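Local atomic coordinates of BvnE (Penicillium brevicompactum, PDB entry 6U9I), a protein that probably catalyses the stereoselective semipinacol rearrangement in the assembly of the fungal alkaloid brevianamide, as an isomerase of the pinacolase type. Residues A[23-28]-A[132-137]; A[88-91]-A[96-99]; A[102-105]-A[110-113]. One frame throughout, in Å; residues are numbered along the deposited sequence.

Overall arrangement
Contact 1 lies at the core, near the centre of the chain, where helix 14-31 meets strand 129-136 through three side chains and without a hydrogen bond between them. Contacts 2 and 3 are pieces of two successive hairpins that share strand 96-107, and there the backbones themselves are paired. Contact 2 is buried, mostly apolar around its four hydrogen bonds, and reaches the second subunit; contact 3 is partly exposed, carries two hydrogen bonds and is richer in tyrosine and polar groups. Met99 of contact 2 packs on Trp25 and Leu26 of contact 1. All three meet on one curved sheet, consistent with an NTF2-like (SnoaL-like) fold.

Contact 1 of 3, residues A[23-28]-A[132-137]; sequences HRWLST and VIEFAD
Val132 meets the indole of Trp25 first, its CG1 methyl coming obliquely to within 4.4 Å of Trp25 CZ2, on the benzene side of the ring system. This is a loose apolar touch between a helix and a strand whose backbones stay far apart: the nearest alpha carbons, Trp25 CA and Val132 CA, are 10.6 Å from each other. The long indole spans that distance. Its CG lies anti to the backbone N (chi1 -178°), which carries the ring off the helix toward the sheet.

Two residues on, Glu134 points to the same side of the strand as Val132. In the conformer described, one of two modelled, its extended chain brings OE2 to 3.8 Å from Trp25 CZ2. The oxygen sits at the rim of the indole, near its plane, with the carboxylate turned 57° from the ring. In this conformer it is directed at ring C-H groups rather than the pi face; the other may place it differently.

Strand 129-136 runs between strand 45-50, which is parallel to it, and strand 110-122, which is antiparallel. Trp25 also rests on Met99 and Leu101 of strand 96-107. A long N-terminal helix, 14-31, packed in this way across a curled mixed sheet is consistent with the cone-shaped NTF2-like (SnoaL-like) fold.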
ATOM      1  N   HIS A  23       3.123  -6.617  15.078  1.00 16.53           N
ATOM      2  CA  HIS A  23       1.999  -6.437  15.988  1.00 18.76           C
ATOM      3  C   HIS A  23       2.375  -5.558  17.168  1.00 17.58           C
ATOM      4  O   HIS A  23       1.528  -4.815  17.676  1.00 19.56           O
ATOM      5  CB  HIS A  23       1.473  -7.795  16.454  1.00 20.80           C
ATOM      6  CG  HIS A  23       0.589  -8.462  15.442  1.00 25.54           C
ATOM      7  ND1 HIS A  23      -0.608  -7.915  15.027  1.00 31.58           N
ATOM      8  CD2 HIS A  23       0.737  -9.614  14.745  1.00 27.25           C
ATOM      9  CE1 HIS A  23      -1.160  -8.706  14.123  1.00 29.41           C
ATOM     10  NE2 HIS A  23      -0.364  -9.742  13.933  1.00 26.34           N
ATOM     11  N   ARG A  24       3.637  -5.604  17.607  1.00 17.70           N
ATOM     12  CA  ARG A  24       4.057  -4.682  18.654  1.00 18.16           C
ATOM     13  C   ARG A  24       3.976  -3.245  18.174  1.00 17.46           C
ATOM     14  O   ARG A  24       3.578  -2.349  18.930  1.00 17.50           O
ATOM     15  CB  ARG A  24       5.471  -5.014  19.132  1.00 17.37           C
ATOM     16  CG  ARG A  24       5.951  -4.100  20.264  1.00 22.47           C
ATOM     17  CD  ARG A  24       7.361  -4.465  20.684  1.00 24.29           C
ATOM     18  NE  ARG A  24       8.272  -4.359  19.546  1.00 24.11           N
ATOM     19  CZ  ARG A  24       9.558  -4.692  19.583  1.00 30.08           C
ATOM     20  NH1 ARG A  24      10.304  -4.568  18.494  1.00 23.42           N
ATOM     21  NH2 ARG A  24      10.093  -5.152  20.712  1.00 26.97           N
ATOM     22  N   TRP A  25       4.361  -3.002  16.912  1.00 17.67           N
ATOM     23  CA  TRP A  25       4.247  -1.658  16.362  1.00 16.54           C
ATOM     24  C   TRP A  25       2.797  -1.183  16.381  1.00 15.94           C
ATOM     25  O   TRP A  25       2.515  -0.040  16.755  1.00 18.08           O
ATOM     26  CB  TRP A  25       4.820  -1.629  14.941  1.00 16.98           C
ATOM     27  CG  TRP A  25       4.779  -0.277  14.307  1.00 18.47           C
ATOM     28  CD1 TRP A  25       5.645   0.755  14.528  1.00 20.10           C
ATOM     29  CD2 TRP A  25       3.823   0.195  13.342  1.00 18.54           C
ATOM     30  NE1 TRP A  25       5.291   1.844  13.759  1.00 20.04           N
ATOM     31  CE2 TRP A  25       4.176   1.524  13.025  1.00 16.82           C
ATOM     32  CE3 TRP A  25       2.705  -0.376  12.712  1.00 18.96           C
ATOM     33  CZ2 TRP A  25       3.450   2.295  12.111  1.00 22.38           C
ATOM     34  CZ3 TRP A  25       1.983   0.398  11.800  1.00 17.59           C
ATOM     35  CH2 TRP A  25       2.363   1.713  11.512  1.00 23.75           C
ATOM     36  N   LEU A  26       1.859  -2.053  15.996  1.00 14.14           N
ATOM     37  CA  LEU A  26       0.451  -1.681  16.050  1.00 14.48           C
ATOM     38  C   LEU A  26       0.010  -1.394  17.482  1.00 16.89           C
ATOM     39  O   LEU A  26      -0.725  -0.431  17.732  1.00 16.35           O
ATOM     40  CB  LEU A  26      -0.415  -2.799  15.465  1.00 17.99           C
ATOM     41  CG  LEU A  26      -0.531  -2.971  13.947  1.00 26.21           C
ATOM     42  CD1 LEU A  26      -1.557  -4.061  13.661  1.00 20.85           C
ATOM     43  CD2 LEU A  26      -0.940  -1.679  13.243  1.00 18.82           C
ATOM     44  N   SER A  27       0.427  -2.234  18.434  1.00 15.44           N
ATOM     45  CA  SER A  27      -0.080  -2.076  19.794  1.00 17.82           C
ATOM     46  C   SER A  27       0.466  -0.811  20.437  1.00 18.76           C
ATOM     47  O   SER A  27      -0.254  -0.127  21.174  1.00 19.38           O
ATOM     48  CB  SER A  27       0.256  -3.307  20.638  1.00 23.51           C
ATOM     49  OG  SER A  27       1.628  -3.305  20.976  1.00 30.72           O
ATOM     50  N   THR A  28       1.729  -0.461  20.149  1.00 16.25           N
ATOM     51  CA  THR A  28       2.258   0.778  20.708  1.00 17.37           C
ATOM     52  C   THR A  28       1.647   1.992  20.023  1.00 19.52           C
ATOM     53  O   THR A  28       1.484   3.042  20.654  1.00 18.72           O
ATOM     54  CB  THR A  28       3.793   0.809  20.636  1.00 17.63           C
ATOM     55  OG1 THR A  28       4.238   0.666  19.283  1.00 17.29           O
ATOM     56  CG2 THR A  28       4.390  -0.323  21.470  1.00 21.25           C
ATOM     57  N   VAL A 132       9.744   3.030   7.881  1.00 13.84           N
ATOM     58  CA  VAL A 132       8.306   2.887   7.642  1.00 15.16           C
ATOM     59  C   VAL A 132       7.934   3.711   6.425  1.00 17.37           C
ATOM     60  O   VAL A 132       8.216   4.912   6.389  1.00 18.82           O
ATOM     61  CB  VAL A 132       7.460   3.374   8.830  1.00 19.37           C
ATOM     62  CG1 VAL A 132       6.011   3.014   8.596  1.00 18.56           C
ATOM     63  CG2 VAL A 132       7.951   2.796  10.093  1.00 24.52           C
ATOM     64  N   ILE A 133       7.263   3.089   5.454  1.00 14.45           N
ATOM     65  CA  ILE A 133       6.539   3.834   4.429  1.00 14.83           C
ATOM     66  C   ILE A 133       5.071   3.781   4.791  1.00 14.98           C
ATOM     67  O   ILE A 133       4.527   2.690   4.994  1.00 14.84           O
ATOM     68  CB  ILE A 133       6.732   3.246   3.027  1.00 21.13           C
ATOM     69  CG1 ILE A 133       8.195   3.220   2.641  1.00 22.14           C
ATOM     70  CG2 ILE A 133       5.874   4.037   2.011  1.00 18.55           C
ATOM     71  CD1 ILE A 133       8.410   2.430   1.381  1.00 23.26           C
ATOM     72  N   GLU A 134       4.426   4.937   4.856  1.00 15.54           N
ATOM     73  CA  GLU A 134       3.003   5.018   5.182  0.51 16.29           C
ATOM     74  C   GLU A 134       2.275   5.591   3.971  1.00 16.14           C
ATOM     75  O   GLU A 134       2.227   6.809   3.778  1.00 16.57           O
ATOM     76  CB  GLU A 134       2.775   5.856   6.436  0.51 16.18           C
ATOM     77  CG  GLU A 134       3.282   5.183   7.692  0.51 19.59           C
ATOM     78  CD  GLU A 134       3.162   6.052   8.927  0.51 23.41           C
ATOM     79  OE1 GLU A 134       2.883   7.264   8.790  0.51 24.25           O
ATOM     80  OE2 GLU A 134       3.354   5.517  10.041  0.51 26.49           O
ATOM     81  N   PHE A 135       1.700   4.706   3.155  1.00 15.29           N
ATOM     82  CA  PHE A 135       0.994   5.106   1.937  1.00 12.34           C
ATOM     83  C   PHE A 135      -0.478   5.315   2.293  1.00 15.65           C
ATOM     84  O   PHE A 135      -1.223   4.348   2.467  1.00 16.36           O
ATOM     85  CB  PHE A 135       1.173   4.034   0.863  1.00 15.49           C
ATOM     86  CG  PHE A 135       0.834   4.491  -0.538  1.00 16.37           C
ATOM     87  CD1 PHE A 135      -0.485   4.730  -0.907  1.00 18.89           C
ATOM     88  CD2 PHE A 135       1.832   4.630  -1.494  1.00 17.82           C
ATOM     89  CE1 PHE A 135      -0.811   5.143  -2.204  1.00 21.54           C
ATOM     90  CE2 PHE A 135       1.513   5.042  -2.802  1.00 19.11           C
ATOM     91  CZ  PHE A 135       0.200   5.305  -3.149  1.00 19.10           C
ATOM     92  N   ALA A 136      -0.896   6.574   2.394  1.00 12.98           N
ATOM     93  CA  ALA A 136      -2.222   6.937   2.878  1.00 18.19           C
ATOM     94  C   ALA A 136      -3.223   7.084   1.734  1.00 18.11           C
ATOM     95  O   ALA A 136      -2.861   7.203   0.558  1.00 17.34           O
ATOM     96  CB  ALA A 136      -2.161   8.250   3.672  1.00 18.83           C
ATOM     97  N   ASP A 137      -4.506   7.053   2.104  1.00 14.51           N
ATOM     98  CA  ASP A 137      -5.606   7.522   1.258  1.00 16.24           C
ATOM     99  C   ASP A 137      -5.455   9.037   1.136  1.00 17.43           C
ATOM    100  O   ASP A 137      -5.818   9.785   2.048  1.00 19.32           O
ATOM    101  CB  ASP A 137      -6.936   7.120   1.896  1.00 16.02           C
ATOM    102  CG  ASP A 137      -8.170   7.564   1.098  1.00 17.15           C
ATOM    103  OD1 ASP A 137      -8.100   8.461   0.230  1.00 18.56           O
ATOM    104  OD2 ASP A 137      -9.251   7.013   1.378  1.00 17.04           O
TER

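Contact 2 of 3, residues A[88-91]-A[96-99]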
ATOM      1  N   PRO A  88      -0.775  -9.594   7.983  1.00 15.44           N
ATOM      2  CA  PRO A  88       0.569  -9.117   7.631  1.00 11.67           C
ATOM      3  C   PRO A  88       1.208  -9.965   6.540  1.00 16.36           C
ATOM      4  O   PRO A  88       1.117 -11.194   6.539  1.00 18.15           O
ATOM      5  CB  PRO A  88       1.341  -9.223   8.951  1.00 14.74           C
ATOM      6  CG  PRO A  88       0.290  -9.187  10.007  1.00 17.24           C
ATOM      7  CD  PRO A  88      -0.882  -9.924   9.415  1.00 16.47           C
ATOM      8  N   ILE A  89       1.887  -9.290   5.621  1.00 12.83           N
ATOM      9  CA  ILE A  89       2.612  -9.921   4.524  1.00 13.30           C
ATOM     10  C   ILE A  89       4.081  -9.791   4.870  1.00 15.89           C
ATOM     11  O   ILE A  89       4.556  -8.677   5.088  1.00 16.35           O
ATOM     12  CB  ILE A  89       2.303  -9.234   3.186  1.00 15.94           C
ATOM     13  CG1 ILE A  89       0.795  -9.230   2.936  1.00 16.58           C
ATOM     14  CG2 ILE A  89       3.061  -9.901   2.051  1.00 16.80           C
ATOM     15  CD1 ILE A  89       0.395  -8.335   1.787  1.00 19.69           C
ATOM     16  N   VAL A  90       4.805 -10.909   4.936  1.00 14.45           N
ATOM     17  CA  VAL A  90       6.143 -10.924   5.533  1.00 16.63           C
ATOM     18  C   VAL A  90       7.167 -11.391   4.507  1.00 18.89           C
ATOM     19  O   VAL A  90       7.062 -12.511   3.988  1.00 18.34           O
ATOM     20  CB  VAL A  90       6.200 -11.822   6.778  1.00 16.34           C
ATOM     21  CG1 VAL A  90       7.599 -11.751   7.410  1.00 17.43           C
ATOM     22  CG2 VAL A  90       5.145 -11.395   7.777  1.00 17.80           C
ATOM     23  N   ASP A  91       8.191 -10.552   4.255  1.00 17.18           N
ATOM     24  CA  ASP A  91       9.361 -10.938   3.461  1.00 17.30           C
ATOM     25  C   ASP A  91      10.515 -11.122   4.441  1.00 18.22           C
ATOM     26  O   ASP A  91      11.156 -10.145   4.838  1.00 19.34           O
ATOM     27  CB  ASP A  91       9.683  -9.889   2.397  1.00 16.85           C
ATOM     28  CG  ASP A  91      10.817 -10.324   1.444  1.00 19.95           C
ATOM     29  OD1 ASP A  91      11.601 -11.222   1.801  1.00 20.84           O
ATOM     30  OD2 ASP A  91      10.937  -9.752   0.333  1.00 20.18           O
ATOM     31  N   LYS A  96      10.932  -7.261   5.938  1.00 14.32           N
ATOM     32  CA  LYS A  96       9.845  -6.321   5.698  1.00 12.71           C
ATOM     33  C   LYS A  96       8.507  -6.961   6.043  1.00 15.28           C
ATOM     34  O   LYS A  96       8.316  -8.168   5.858  1.00 15.54           O
ATOM     35  CB  LYS A  96       9.831  -5.846   4.258  1.00 15.69           C
ATOM     36  CG  LYS A  96      11.021  -4.944   3.941  1.00 15.64           C
ATOM     37  CD  LYS A  96      10.937  -4.428   2.529  1.00 17.00           C
ATOM     38  CE  LYS A  96      12.255  -3.804   2.094  1.00 19.39           C
ATOM     39  NZ  LYS A  96      12.470  -2.423   2.659  1.00 21.69           N
ATOM     40  N   VAL A  97       7.593  -6.134   6.558  1.00 11.46           N
ATOM     41  CA  VAL A  97       6.208  -6.542   6.810  1.00 12.37           C
ATOM     42  C   VAL A  97       5.291  -5.491   6.204  1.00 13.66           C
ATOM     43  O   VAL A  97       5.419  -4.303   6.517  1.00 14.48           O
ATOM     44  CB  VAL A  97       5.905  -6.697   8.312  1.00 14.03           C
ATOM     45  CG1 VAL A  97       4.423  -7.119   8.514  1.00 11.31           C
ATOM     46  CG2 VAL A  97       6.847  -7.716   8.942  1.00 14.75           C
ATOM     47  N   VAL A  98       4.353  -5.926   5.359  1.00 14.41           N
ATOM     48  CA  VAL A  98       3.392  -5.027   4.719  1.00 11.85           C
ATOM     49  C   VAL A  98       2.025  -5.242   5.358  1.00 12.61           C
ATOM     50  O   VAL A  98       1.609  -6.388   5.546  1.00 14.40           O
ATOM     51  CB  VAL A  98       3.332  -5.272   3.204  1.00 14.35           C
ATOM     52  CG1 VAL A  98       2.295  -4.355   2.549  1.00 16.15           C
ATOM     53  CG2 VAL A  98       4.716  -5.038   2.589  1.00 12.14           C
ATOM     54  N   MET A  99       1.328  -4.150   5.681  1.00 13.08           N
ATOM     55  CA  MET A  99       0.014  -4.254   6.311  1.00 14.45           C
ATOM     56  C   MET A  99      -0.950  -3.241   5.719  1.00 15.89           C
ATOM     57  O   MET A  99      -0.632  -2.056   5.586  1.00 14.74           O
ATOM     58  CB  MET A  99       0.092  -4.056   7.825  1.00 14.24           C
ATOM     59  CG  MET A  99       0.834  -5.201   8.518  1.00 21.73           C
ATOM     60  SD  MET A  99       0.806  -5.078  10.305  1.00 19.53           S
ATOM     61  CE  MET A  99       1.764  -3.590  10.559  1.00 19.46           C
TER
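Ile89 and Val98 hold each other by two backbone bonds, Ile89 N to Val98 O (2.9 Å) and Val98 N to Ile89 O (2.8 Å), both nearly straight. The next hydrogen-bonded pair, Asp91 with Lys96, is made the same way. Asp91 N gives to Lys96 O at 2.9 Å, and Lys96 N returns a slightly longer bond to Asp91 O at 3.1 Å. Ile89 O has a further, weaker neighbour, the CA-H of Val97, with Val97 CA 3.2 Å away. Four bonds thus satisfy the inward-facing amides and carbonyls of this antiparallel beta hairpin, whose strands are joined by four residues.

Between the two bonded pairs stands the non-hydrogen-bonded pair of Val90 and Val97, which turn their side chains to the sheet face opposite Ile89 and Val98. Val97 CG1, anti to its own N (chi1 180°), leans against Pro88 CB at 3.8 Å. Pro88 CB also meets Met99 CG, 4.1 Å away.

The polar side chains find partners outside the two paired segments. Asp91 OD1 accepts from Leu94 N within the connecting turn, and Lys96 NZ bonds Thr121 OG1 on the neighbouring strand 110-122. Asp91 OD2 takes Val90 N and a salt bridge from Arg15 NH1, both of the second subunit; in return Val90 N of this chain donates to Asp91 OD2 of that subunit, so buried carboxylates lock the two hairpins together. Helix 14-31 covers the face bearing Val90 and Val97, while strand 110-122 flanks strand 96-107 on the side away from strand 89-91.

Contact 3 of 3, residues A[102-105]-A[110-113]; sequences ASYA and GLYE
Tyr112 carries its ring up to Ser103, whose OG lies obliquely 3.2 Å from Tyr112 CE2. With CG anti to the backbone N (chi1 173°), the phenol swings along the face of the sheet that Ala105 shares, and the ring of Phe144 from helix 138-150 meets it edge-to-face. The Ser103 hydroxyl sits between its own backbone N and carbonyl carbon; there it bonds Tyr116 OH and accepts from Asn114 N, while Tyr112 OH bonds the same Tyr116 hydroxyl and Asn114 ND2.

The second ring, Tyr104, belongs to the other face. Its partners also come in at a slant: Leu111 CD2 is 3.9 Å from Tyr104 CE2 and 3.6 Å from Tyr104 OH, and Glu113 meets the ring through its CG methylene, 4.2 Å from Tyr104 CD2. The tyrosine and glutamate lie side by side and point the same way, with the carboxylate almost perpendicular to the ring at 81°. Tyr104 OH hydrogen-bonds Glu106 OE2 near the turn.

These strands are the two arms of the beta hairpin 96-107/110-122, close to its turn. Ala105 and Tyr112 form an antiparallel hydrogen-bonded pair, but its two bonds differ. Tyr112 N reaches Ala105 O at 2.8 Å almost straight; Ala105 N reaches Tyr112 O at 2.9 Å, bent to 144° at the hydrogen. Tyr112 O also receives the CA-H of Tyr104, with Tyr104 CA at 3.2 Å.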
ATOM      1  N   ALA A 102      -6.549   0.250   8.724  1.00 18.30           N
ATOM      2  CA  ALA A 102      -7.560   1.280   8.909  1.00 15.34           C
ATOM      3  C   ALA A 102      -7.271   2.033  10.199  1.00 17.86           C
ATOM      4  O   ALA A 102      -6.926   1.423  11.219  1.00 17.14           O
ATOM      5  CB  ALA A 102      -8.966   0.668   8.985  1.00 18.61           C
ATOM      6  N   SER A 103      -7.412   3.354  10.156  1.00 17.58           N
ATOM      7  CA  SER A 103      -7.303   4.169  11.357  1.00 19.87           C
ATOM      8  C   SER A 103      -8.665   4.751  11.710  1.00 29.26           C
ATOM      9  O   SER A 103      -9.514   4.975  10.842  1.00 24.15           O
ATOM     10  CB  SER A 103      -6.276   5.300  11.184  1.00 25.74           C
ATOM     11  OG  SER A 103      -6.708   6.218  10.198  1.00 29.72           O
ATOM     12  N   TYR A 104      -8.870   4.977  13.002  1.00 20.89           N
ATOM     13  CA  TYR A 104     -10.064   5.640  13.497  1.00 22.68           C
ATOM     14  C   TYR A 104      -9.655   6.566  14.627  1.00 25.65           C
ATOM     15  O   TYR A 104      -8.834   6.196  15.473  1.00 23.71           O
ATOM     16  CB  TYR A 104     -11.107   4.616  13.986  1.00 25.13           C
ATOM     17  CG  TYR A 104     -12.263   5.215  14.766  1.00 27.95           C
ATOM     18  CD1 TYR A 104     -12.134   5.527  16.120  1.00 30.82           C
ATOM     19  CD2 TYR A 104     -13.486   5.460  14.155  1.00 33.23           C
ATOM     20  CE1 TYR A 104     -13.186   6.080  16.835  1.00 30.00           C
ATOM     21  CE2 TYR A 104     -14.545   6.004  14.867  1.00 34.47           C
ATOM     22  CZ  TYR A 104     -14.388   6.311  16.207  1.00 36.86           C
ATOM     23  OH  TYR A 104     -15.436   6.856  16.923  1.00 35.27           O
ATOM     24  N   ALA A 105     -10.234   7.762  14.646  1.00 25.82           N
ATOM     25  CA  ALA A 105     -10.040   8.658  15.776  1.00 23.29           C
ATOM     26  C   ALA A 105     -11.178   9.667  15.793  1.00 32.75           C
ATOM     27  O   ALA A 105     -11.957   9.774  14.844  1.00 26.76           O
ATOM     28  CB  ALA A 105      -8.688   9.362  15.718  1.00 25.81           C
ATOM     29  N   GLY A 110     -14.990  16.083  13.903  1.00 36.59           N
ATOM     30  CA  GLY A 110     -15.713  14.837  13.753  1.00 32.17           C
ATOM     31  C   GLY A 110     -14.768  13.651  13.645  1.00 30.55           C
ATOM     32  O   GLY A 110     -13.651  13.675  14.176  1.00 35.51           O
ATOM     33  N   LEU A 111     -15.223  12.622  12.938  1.00 33.22           N
ATOM     34  CA  LEU A 111     -14.471  11.378  12.835  1.00 30.47           C
ATOM     35  C   LEU A 111     -13.298  11.504  11.873  1.00 32.28           C
ATOM     36  O   LEU A 111     -13.376  12.186  10.846  1.00 28.50           O
ATOM     37  CB  LEU A 111     -15.381  10.244  12.376  1.00 33.29           C
ATOM     38  CG  LEU A 111     -16.501   9.882  13.346  1.00 36.75           C
ATOM     39  CD1 LEU A 111     -17.217   8.638  12.877  1.00 30.10           C
ATOM     40  CD2 LEU A 111     -15.931   9.688  14.742  1.00 33.25           C
ATOM     41  N   TYR A 112     -12.204  10.832  12.218  1.00 28.10           N
ATOM     42  CA  TYR A 112     -11.066  10.636  11.328  1.00 22.87           C
ATOM     43  C   TYR A 112     -11.005   9.151  11.001  1.00 27.78           C
ATOM     44  O   TYR A 112     -10.834   8.328  11.905  1.00 23.86           O
ATOM     45  CB  TYR A 112      -9.771  11.101  11.989  1.00 23.78           C
ATOM     46  CG  TYR A 112      -8.527  10.773  11.195  1.00 30.01           C
ATOM     47  CD1 TYR A 112      -8.132  11.570  10.127  1.00 30.01           C
ATOM     48  CD2 TYR A 112      -7.743   9.670  11.516  1.00 34.96           C
ATOM     49  CE1 TYR A 112      -6.990  11.283   9.398  1.00 34.47           C
ATOM     50  CE2 TYR A 112      -6.599   9.371  10.792  1.00 31.17           C
ATOM     51  CZ  TYR A 112      -6.232  10.178   9.731  1.00 31.08           C
ATOM     52  OH  TYR A 112      -5.095   9.887   9.007  1.00 39.52           O
ATOM     53  N   GLU A 113     -11.192   8.800   9.726  1.00 22.16           N
ATOM     54  CA  GLU A 113     -11.283   7.389   9.323  1.00 23.66           C
ATOM     55  C   GLU A 113     -10.462   7.203   8.049  1.00 29.79           C
ATOM     56  O   GLU A 113     -10.986   7.346   6.939  1.00 26.31           O
ATOM     57  CB  GLU A 113     -12.732   6.966   9.113  1.00 25.42           C
ATOM     58  CG  GLU A 113     -13.611   7.093  10.341  1.00 29.52           C
ATOM     59  CD  GLU A 113     -15.076   6.930   9.999  1.00 39.47           C
ATOM     60  OE1 GLU A 113     -15.633   7.820   9.314  1.00 37.52           O
ATOM     61  OE2 GLU A 113     -15.657   5.901  10.392  1.00 33.26           O
TER